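Local coordinates for protein taurine:2-oxoglutarate aminotransferase (Bifidobacterium kashiwanohense PV20-2, PDB 6JIX) that probably transfers the amino group of taurine to 2-oxoglutarate, using pyridoxal 5'-phosphate as cofactor in the manner of class-III aminotransferases, at residues E67-I72 against C285-L290; A214-E219 against Y245-I250; G259-M264 against R365-F370. All blocks are in the same frame, centred on the assembly; numbering follows the deposited sequence.

Contact 1 of 3, residues E67-I72 against C285-L290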
loop_
_atom_site.group_PDB
_atom_site.type_symbol
_atom_site.label_atom_id
_atom_site.label_comp_id
_atom_site.label_asym_id
_atom_site.label_seq_id
_atom_site.Cartn_x
_atom_site.Cartn_y
_atom_site.Cartn_z
ATOM N N GLU A 67 -20.619 -4.497 13.823
ATOM C CA GLU A 67 -20.990 -4.840 12.453
ATOM C C GLU A 67 -19.763 -5.151 11.601
ATOM O O GLU A 67 -19.768 -6.122 10.833
ATOM C CB GLU A 67 -21.806 -3.711 11.826
ATOM C CG GLU A 67 -23.254 -3.685 12.252
ATOM C CD GLU A 67 -23.427 -3.089 13.627
ATOM O OE1 GLU A 67 -22.391 -2.743 14.251
ATOM O OE2 GLU A 67 -24.592 -2.969 14.086
ATOM N N ILE A 68 -18.698 -4.343 11.726
ATOM C CA ILE A 68 -17.477 -4.586 10.952
ATOM C C ILE A 68 -16.682 -5.729 11.562
ATOM O O ILE A 68 -16.160 -6.590 10.844
ATOM C CB ILE A 68 -16.612 -3.315 10.836
ATOM C CG1 ILE A 68 -17.384 -2.166 10.179
ATOM C CG2 ILE A 68 -15.368 -3.609 10.021
ATOM C CD1 ILE A 68 -16.842 -0.799 10.546
ATOM N N VAL A 69 -16.555 -5.737 12.892
ATOM C CA VAL A 69 -15.826 -6.809 13.560
ATOM C C VAL A 69 -16.396 -8.160 13.158
ATOM O O VAL A 69 -15.665 -9.073 12.766
ATOM C CB VAL A 69 -15.861 -6.618 15.086
ATOM C CG1 VAL A 69 -15.371 -7.888 15.777
ATOM C CG2 VAL A 69 -15.027 -5.407 15.506
ATOM N N ASP A 70 -17.719 -8.288 13.203
ATOM C CA ASP A 70 -18.337 -9.570 12.886
ATOM C C ASP A 70 -18.131 -9.944 11.426
ATOM O O ASP A 70 -17.853 -11.107 11.116
ATOM C CB ASP A 70 -19.826 -9.534 13.227
ATOM C CG ASP A 70 -20.078 -9.479 14.718
ATOM O OD1 ASP A 70 -19.162 -9.807 15.499
ATOM O OD2 ASP A 70 -21.199 -9.098 15.111
ATOM N N ALA A 71 -18.282 -8.981 10.513
ATOM C CA ALA A 71 -18.076 -9.272 9.098
ATOM C C ALA A 71 -16.666 -9.786 8.861
ATOM O O ALA A 71 -16.446 -10.680 8.027
ATOM C CB ALA A 71 -18.356 -8.028 8.255
ATOM N N ILE A 72 -15.698 -9.235 9.596
ATOM C CA ILE A 72 -14.315 -9.665 9.452
ATOM C C ILE A 72 -14.178 -11.127 9.865
ATOM O O ILE A 72 -13.600 -11.946 9.137
ATOM C CB ILE A 72 -13.390 -8.737 10.257
ATOM C CG1 ILE A 72 -13.382 -7.346 9.612
ATOM C CG2 ILE A 72 -11.982 -9.274 10.281
ATOM C CD1 ILE A 72 -12.554 -6.309 10.332
ATOM N N CYS A 285 -12.999 2.044 8.083
ATOM C CA CYS A 285 -12.672 2.624 9.388
ATOM C C CYS A 285 -11.298 2.171 9.893
ATOM O O CYS A 285 -11.024 2.187 11.110
ATOM C CB CYS A 285 -13.752 2.294 10.415
ATOM S SG CYS A 285 -15.374 2.778 9.838
ATOM N N GLY A 286 -10.428 1.764 8.966
ATOM C CA GLY A 286 -9.088 1.335 9.289
ATOM C C GLY A 286 -8.987 -0.086 9.797
ATOM O O GLY A 286 -7.877 -0.547 10.081
ATOM N N TYR A 287 -10.113 -0.790 9.918
ATOM C CA TYR A 287 -10.100 -2.109 10.526
ATOM C C TYR A 287 -9.321 -3.106 9.677
ATOM O O TYR A 287 -8.709 -4.024 10.227
ATOM C CB TYR A 287 -11.527 -2.609 10.746
ATOM C CG TYR A 287 -12.344 -1.900 11.809
ATOM C CD1 TYR A 287 -11.987 -0.644 12.301
ATOM C CD2 TYR A 287 -13.514 -2.489 12.305
ATOM C CE1 TYR A 287 -12.772 -0.008 13.274
ATOM C CE2 TYR A 287 -14.307 -1.867 13.268
ATOM C CZ TYR A 287 -13.940 -0.636 13.750
ATOM O OH TYR A 287 -14.750 -0.049 14.705
ATOM N N VAL A 288 -9.327 -2.939 8.355
ATOM C CA VAL A 288 -8.485 -3.707 7.434
ATOM C C VAL A 288 -7.987 -2.747 6.362
ATOM O O VAL A 288 -8.784 -1.946 5.851
ATOM C CB VAL A 288 -9.252 -4.872 6.788
ATOM C CG1 VAL A 288 -8.301 -5.772 5.985
ATOM C CG2 VAL A 288 -9.999 -5.658 7.837
ATOM N N PRO A 289 -6.705 -2.794 5.987
ATOM C CA PRO A 289 -6.186 -1.872 4.960
ATOM C C PRO A 289 -6.962 -1.992 3.656
ATOM O O PRO A 289 -7.045 -3.069 3.056
ATOM C CB PRO A 289 -4.733 -2.324 4.790
ATOM C CG PRO A 289 -4.379 -2.894 6.110
ATOM C CD PRO A 289 -5.627 -3.570 6.621
ATOM N N LEU A 290 -7.496 -0.862 3.191
ATOM C CA LEU A 290 -8.232 -0.846 1.934
ATOM C C LEU A 290 -8.280 0.577 1.409
ATOM O O LEU A 290 -8.454 1.525 2.179
ATOM C CB LEU A 290 -9.655 -1.388 2.115
ATOM C CG LEU A 290 -10.522 -1.493 0.859
ATOM C CD1 LEU A 290 -9.893 -2.382 -0.217
ATOM C CD2 LEU A 290 -11.935 -1.979 1.219
#

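Contact 2 of 3, residues A214-E219 against Y245-I250. With PLP (pyridoxal-5'-phosphate), chain G.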
loop_
_atom_site.group_PDB
_atom_site.type_symbol
_atom_site.label_atom_id
_atom_site.label_comp_id
_atom_site.label_asym_id
_atom_site.label_seq_id
_atom_site.Cartn_x
_atom_site.Cartn_y
_atom_site.Cartn_z
ATOM N N ALA A 214 -2.679 16.102 -17.762
ATOM C CA ALA A 214 -3.591 14.964 -17.731
ATOM C C ALA A 214 -4.655 15.128 -16.659
ATOM O O ALA A 214 -5.818 14.764 -16.871
ATOM C CB ALA A 214 -2.817 13.672 -17.489
ATOM N N ALA A 215 -4.288 15.712 -15.522
ATOM C CA ALA A 215 -5.194 15.744 -14.388
ATOM C C ALA A 215 -4.803 16.857 -13.422
ATOM O O ALA A 215 -3.622 17.176 -13.244
ATOM C CB ALA A 215 -5.195 14.394 -13.653
ATOM N N ILE A 216 -5.818 17.432 -12.794
ATOM C CA ILE A 216 -5.642 18.237 -11.604
ATOM C C ILE A 216 -6.080 17.375 -10.432
ATOM O O ILE A 216 -7.209 16.861 -10.415
ATOM C CB ILE A 216 -6.460 19.531 -11.678
ATOM C CG1 ILE A 216 -5.863 20.480 -12.714
ATOM C CG2 ILE A 216 -6.527 20.202 -10.305
ATOM C CD1 ILE A 216 -6.605 21.792 -12.779
ATOM N N LEU A 217 -5.192 17.200 -9.459
ATOM C CA LEU A 217 -5.465 16.357 -8.307
ATOM C C LEU A 217 -5.558 17.222 -7.054
ATOM O O LEU A 217 -4.600 17.923 -6.704
ATOM C CB LEU A 217 -4.370 15.297 -8.164
ATOM C CG LEU A 217 -4.187 14.588 -6.822
ATOM C CD1 LEU A 217 -5.403 13.722 -6.476
ATOM C CD2 LEU A 217 -2.933 13.752 -6.883
ATOM N N MET A 218 -6.711 17.190 -6.385
ATOM C CA MET A 218 -6.878 17.984 -5.171
ATOM C C MET A 218 -7.726 17.239 -4.158
ATOM O O MET A 218 -8.658 16.521 -4.523
ATOM C CB MET A 218 -7.421 19.408 -5.422
ATOM C CG MET A 218 -8.332 19.616 -6.562
ATOM S SD MET A 218 -8.239 21.352 -7.113
ATOM C CE MET A 218 -8.514 22.309 -5.626
ATOM N N GLU A 219 -7.325 17.348 -2.889
ATOM C CA GLU A 219 -8.206 16.980 -1.786
ATOM C C GLU A 219 -9.509 17.756 -1.875
ATOM O O GLU A 219 -9.508 18.993 -1.981
ATOM C CB GLU A 219 -7.548 17.289 -0.441
ATOM C CG GLU A 219 -6.426 16.384 -0.008
ATOM C CD GLU A 219 -5.764 16.865 1.287
ATOM O OE1 GLU A 219 -6.169 16.379 2.371
ATOM O OE2 GLU A 219 -4.844 17.713 1.225
ATOM N N TYR A 245 -10.420 22.392 -20.737
ATOM C CA TYR A 245 -9.115 21.996 -21.250
ATOM C C TYR A 245 -8.964 20.501 -21.502
ATOM O O TYR A 245 -7.937 20.086 -22.043
ATOM C CB TYR A 245 -8.032 22.477 -20.280
ATOM C CG TYR A 245 -7.899 23.983 -20.311
ATOM C CD1 TYR A 245 -7.663 24.650 -21.504
ATOM C CD2 TYR A 245 -8.023 24.740 -19.159
ATOM C CE1 TYR A 245 -7.538 26.016 -21.546
ATOM C CE2 TYR A 245 -7.898 26.118 -19.194
ATOM C CZ TYR A 245 -7.664 26.753 -20.396
ATOM O OH TYR A 245 -7.549 28.133 -20.456
ATOM N N GLY A 246 -9.962 19.690 -21.165
ATOM C CA GLY A 246 -9.843 18.259 -21.321
ATOM C C GLY A 246 -9.004 17.584 -20.261
ATOM O O GLY A 246 -8.467 16.502 -20.508
ATOM N N ILE A 247 -8.839 18.215 -19.106
ATOM C CA ILE A 247 -8.072 17.698 -17.983
ATOM C C ILE A 247 -9.017 16.929 -17.070
ATOM O O ILE A 247 -10.107 17.422 -16.737
ATOM C CB ILE A 247 -7.416 18.863 -17.221
ATOM C CG1 ILE A 247 -6.374 19.584 -18.078
ATOM C CG2 ILE A 247 -6.893 18.416 -15.873
ATOM C CD1 ILE A 247 -6.161 21.046 -17.651
ATOM N N LEU A 248 -8.600 15.743 -16.626
ATOM C CA LEU A 248 -9.399 15.013 -15.651
ATOM C C LEU A 248 -9.254 15.656 -14.280
ATOM O O LEU A 248 -8.169 16.105 -13.895
ATOM C CB LEU A 248 -8.979 13.541 -15.580
ATOM C CG LEU A 248 -9.001 12.763 -16.898
ATOM C CD1 LEU A 248 -8.407 11.393 -16.718
ATOM C CD2 LEU A 248 -10.408 12.661 -17.401
ATOM N N MET A 249 -10.352 15.704 -13.542
ATOM C CA MET A 249 -10.331 16.168 -12.164
ATOM C C MET A 249 -10.354 14.957 -11.252
ATOM O O MET A 249 -11.201 14.071 -11.411
ATOM C CB MET A 249 -11.518 17.069 -11.860
ATOM C CG MET A 249 -11.485 17.680 -10.500
ATOM S SD MET A 249 -12.955 18.707 -10.261
ATOM C CE MET A 249 -12.454 19.686 -8.845
ATOM N N ILE A 250 -9.377 14.879 -10.358
ATOM C CA ILE A 250 -9.286 13.795 -9.394
ATOM C C ILE A 250 -9.415 14.400 -8.015
ATOM O O ILE A 250 -8.525 15.140 -7.578
ATOM C CB ILE A 250 -7.964 13.020 -9.516
ATOM C CG1 ILE A 250 -7.673 12.651 -10.979
ATOM C CG2 ILE A 250 -7.980 11.809 -8.601
ATOM C CD1 ILE A 250 -6.318 12.012 -11.183
HETATM N N1 PLP G . -4.651 11.553 0.951
HETATM C C2 PLP G . -5.057 12.214 2.039
HETATM C C2A PLP G . -6.058 13.350 1.926
HETATM C C3 PLP G . -4.558 11.867 3.319
HETATM O O3 PLP G . -4.957 12.535 4.462
HETATM C C4 PLP G . -3.656 10.835 3.448
HETATM C C4A PLP G . -3.132 10.478 4.870
HETATM O O4A PLP G . -3.098 11.335 5.755
HETATM C C5 PLP G . -3.252 10.155 2.258
HETATM C C6 PLP G . -3.776 10.533 1.014
HETATM C C5A PLP G . -2.227 8.967 2.358
HETATM O O4P PLP G . -2.965 7.867 2.786
HETATM P P PLP G . -2.199 6.551 3.360
HETATM O O1P PLP G . -3.149 5.449 3.547
HETATM O O2P PLP G . -1.240 6.010 2.375
HETATM O O3P PLP G . -1.395 6.971 4.777
#

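Contact 3 of 3, residues G259-M264 against R365-F370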
loop_
_atom_site.group_PDB
_atom_site.type_symbol
_atom_site.label_atom_id
_atom_site.label_comp_id
_atom_site.label_asym_id
_atom_site.label_seq_id
_atom_site.Cartn_x
_atom_site.Cartn_y
_atom_site.Cartn_z
ATOM N N GLY A 259 -18.739 10.112 5.170
ATOM C CA GLY A 259 -19.523 10.783 6.182
ATOM C C GLY A 259 -18.805 11.867 6.943
ATOM O O GLY A 259 -19.451 12.588 7.720
ATOM N N ARG A 260 -17.486 11.985 6.769
ATOM C CA ARG A 260 -16.693 12.946 7.527
ATOM C C ARG A 260 -17.314 14.347 7.518
ATOM O O ARG A 260 -17.330 15.037 8.550
ATOM C CB ARG A 260 -15.273 12.972 6.960
ATOM C CG ARG A 260 -14.324 13.826 7.764
ATOM C CD ARG A 260 -14.662 13.711 9.232
ATOM N NE ARG A 260 -14.320 12.394 9.724
ATOM C CZ ARG A 260 -14.248 12.097 11.011
ATOM N NH1 ARG A 260 -14.504 13.045 11.900
ATOM N NH2 ARG A 260 -13.914 10.869 11.397
ATOM N N THR A 261 -17.843 14.779 6.368
ATOM C CA THR A 261 -18.330 16.142 6.173
ATOM C C THR A 261 -19.847 16.258 6.217
ATOM O O THR A 261 -20.376 17.346 5.961
ATOM C CB THR A 261 -17.834 16.694 4.830
ATOM O OG1 THR A 261 -18.540 16.052 3.748
ATOM C CG2 THR A 261 -16.293 16.494 4.690
ATOM N N GLY A 262 -20.560 15.161 6.475
ATOM C CA GLY A 262 -22.006 15.138 6.423
ATOM C C GLY A 262 -22.582 14.593 5.131
ATOM O O GLY A 262 -23.793 14.363 5.056
ATOM N N LYS A 263 -21.752 14.368 4.125
ATOM C CA LYS A 263 -22.137 13.707 2.891
ATOM C C LYS A 263 -21.265 12.468 2.734
ATOM O O LYS A 263 -20.215 12.342 3.375
ATOM C CB LYS A 263 -21.973 14.660 1.686
ATOM C CG LYS A 263 -23.093 15.706 1.530
ATOM C CD LYS A 263 -23.981 15.381 0.320
ATOM C CE LYS A 263 -25.081 16.397 0.134
ATOM N NZ LYS A 263 -24.658 17.675 0.734
ATOM N N MET A 264 -21.707 11.517 1.910
ATOM C CA MET A 264 -20.908 10.299 1.777
ATOM C C MET A 264 -19.502 10.615 1.260
ATOM O O MET A 264 -18.508 10.103 1.785
ATOM C CB MET A 264 -21.609 9.278 0.884
ATOM C CG MET A 264 -20.942 7.899 0.916
ATOM S SD MET A 264 -21.282 6.878 2.401
ATOM C CE MET A 264 -22.803 7.629 2.993
ATOM N N ARG A 365 -12.996 26.313 11.485
ATOM C CA ARG A 365 -13.613 25.737 10.310
ATOM C C ARG A 365 -14.204 24.403 10.730
ATOM O O ARG A 365 -13.604 23.674 11.521
ATOM C CB ARG A 365 -12.598 25.574 9.180
ATOM C CG ARG A 365 -12.026 26.902 8.680
ATOM C CD ARG A 365 -10.814 26.716 7.783
ATOM N NE ARG A 365 -9.739 26.025 8.484
ATOM C CZ ARG A 365 -9.001 26.560 9.455
ATOM N NH1 ARG A 365 -9.204 27.817 9.852
ATOM N NH2 ARG A 365 -8.047 25.837 10.029
ATOM N N CYS A 366 -15.387 24.096 10.218
ATOM C CA CYS A 366 -16.065 22.868 10.599
ATOM C C CYS A 366 -17.110 22.585 9.544
ATOM O O CYS A 366 -17.974 23.430 9.311
ATOM C CB CYS A 366 -16.728 22.985 11.980
ATOM S SG CYS A 366 -17.862 21.572 12.390
ATOM N N ILE A 367 -17.038 21.408 8.927
ATOM C CA ILE A 367 -18.123 20.873 8.115
ATOM C C ILE A 367 -18.357 19.431 8.549
ATOM O O ILE A 367 -17.425 18.619 8.541
ATOM C CB ILE A 367 -17.815 20.958 6.613
ATOM C CG1 ILE A 367 -19.047 20.560 5.805
ATOM C CG2 ILE A 367 -16.606 20.124 6.270
ATOM C CD1 ILE A 367 -18.888 20.855 4.351
ATOM N N GLY A 368 -19.595 19.116 8.933
ATOM C CA GLY A 368 -19.865 17.828 9.558
ATOM C C GLY A 368 -19.052 17.679 10.833
ATOM O O GLY A 368 -19.052 18.540 11.722
ATOM N N LEU A 369 -18.359 16.561 10.950
ATOM C CA LEU A 369 -17.421 16.364 12.042
ATOM C C LEU A 369 -15.981 16.481 11.534
ATOM O O LEU A 369 -15.093 15.741 11.951
ATOM C CB LEU A 369 -17.693 15.033 12.741
ATOM C CG LEU A 369 -19.025 15.037 13.507
ATOM C CD1 LEU A 369 -19.417 13.654 13.992
ATOM C CD2 LEU A 369 -18.958 16.007 14.670
ATOM N N PHE A 370 -15.761 17.421 10.609
ATOM C CA PHE A 370 -14.472 17.717 9.975
ATOM C C PHE A 370 -14.140 19.179 10.292
ATOM O O PHE A 370 -14.664 20.098 9.647
ATOM C CB PHE A 370 -14.565 17.468 8.467
ATOM C CG PHE A 370 -13.246 17.198 7.796
ATOM C CD1 PHE A 370 -12.238 16.490 8.445
ATOM C CD2 PHE A 370 -13.020 17.634 6.495
ATOM C CE1 PHE A 370 -11.015 16.235 7.803
ATOM C CE2 PHE A 370 -11.805 17.384 5.852
ATOM C CZ PHE A 370 -10.801 16.686 6.507
#

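Contact 1 of 3, residues E67-I72 against C285-L290
I68, V69 and I72 of helix 66-78 make a buried, wholly apolar contact with C285, Y287 and V288 of the irregular segment that leads into strand 291-296. No hydrogen bond crosses it. I68 and I72, one helical turn apart, face the loop with branched aliphatic chains that pack beside the Y287 ring. The I68 side chain crosses that of Y287 at about a right angle and comes obliquely to its CD2 and CE2 atoms, while I68 CD1 reaches on to C285 SG at 3.9 Å. V69 CG2 lies oblique to the ring, 4.2 Å from Y287 CE2. I72 CD1 lies near the ring plane at its edge, 3.9 Å from Y287 CB and 3.6 Å from V288 CG2. With CG1 of I72 anti to its carbonyl carbon (chi1 -68°) and the chain then extended, this methyl reaches between the two loop residues.

The loop joins strand 276-279 to its antiparallel neighbour 291-296 in the large mixed sheet of the PLP-dependent aminotransferase fold. At the dimer interface, C80 of the second subunit packs on both I72 and Y287. A tyrosine suits this place because its hydroxyl, beyond the apolar ring, bonds to G62 O and L65 N. A leucine here would probably leave those two backbone groups without their partner and open a gap beside I68 and V69. G286 O is hydrogen-bonded to H317 of the second subunit.

Contact 2 of 3, residues A214-E219 against Y245-I250
A214-E219 and L248-I250 run side by side as parallel strands, their short axes 4.7 Å apart and 23° askew, with A215, I216 and L217 in register with L248, M249 and I250. Four backbone hydrogen bonds join them, alternating in direction, from L248 N to A214 O at the start to M218 N to I250 O at the far end, 3.0 Å each.

On one face A215, L217, L248 and I250 lie together. I250 sends its branches two ways: CD1 reaches back to A215 CB at 3.6 Å, and CG2 meets L217 CD1 at 3.8 Å. The small alanine leaves room for that ethyl arm, which has CG1 anti to the carbonyl carbon (chi1 -48°). Helix 116-131 lies on this face, touching A215 and L248 through A127. On the face of I216 and M249, I247 CG2 reaches the backbone of the neighbouring strand, 3.4 Å from I216 N, and helix 234-245 touches M218 and M249. That helix links the two strands as a beta-alpha-beta crossover and ends at G246, whose positive phi favours glycine.

Beyond M218 the strand delivers E219 to the cofactor. Its extended chain places OE1 at the methyl carbon PLP C2A, a pocket contact rather than a hydrogen bond, while G223 N and Y143 N bond its two carboxylate oxygens. The apolar faces and paired backbone groups leave this carboxylate as the polar end of the strand, and the two N-H donors are likely to hold it in a set orientation beside the pyridine ring's methyl group.

Contact 3 of 3, residues G259-M264 against R365-F370
R260 and T261 meet I367, L369 and F370 where two turns close on each other, and the fit is tightest around G368. T261 and G368 come within 4.1 Å CA to CA, and L369 N gives a backbone hydrogen bond to R260 O at 3.0 Å. T261 also turns its CG2 to F370 CD2 at 3.9 Å, the two side chains lying side by side, while its hydroxyl is hydrogen-bonded to N269.

The R260 side chain carries the polar half. Its CG, anti to the backbone N (chi1 -174°), lies 3.5 Å from F370 CD1; bends at chi2 and chi3 then carry the guanidinium back to the backbone, where NH1 gives a 2.8 Å hydrogen bond to L369 O. That oxygen sits in the guanidinium plane, but the donor approaches from above the carbonyl plane, so the bond is not on a lone pair. P420 O also accepts from NH1, and N60 OD1 from NH2, so several acceptors hold the buried group in position.

The two turns are of different kinds: G259-G262 is type I, and I367-F370 is a type II' turn at the hairpin between strands 361-367 and 370-376, closed by paired backbone bonds between I367 and F370. G368 takes the second position of the type II' turn, where its positive phi, together with the nearness of the R260 and T261 backbone to any CB, favours glycine. The hairpin belongs to the small antiparallel sheet, whereas G259-M264 follows strand 248-252 of the large one.

Toward solvent the contact is looser. I367, partly exposed, lies alongside T261, pointing the same way, with CG2 3.9 Å from T261 CB. Beyond it G262 is partly exposed, and the segment becomes exposed at K263.

The three contacts lie at different distances from the cofactor and do not touch one another. Contact 2 supplies E219, a pocket residue, directly. In contact 3 the F370 side chain is about 7 Å from the bound PLP and that of R260 about 8 Å from the side chain of K281. Contact 1 lies farther off, with the side chain of V288 about 12 Å from PLP, though C285 is about 8 Å from K281, side chain to side chain. Contacts 2 and 3 approach to about 6 Å at their nearest atoms, contacts 1 and 3 to about 8 Å. Along the chain contact 2 is nested within contact 1 and closes before contact 3 opens, while contacts 1 and 3 interleave.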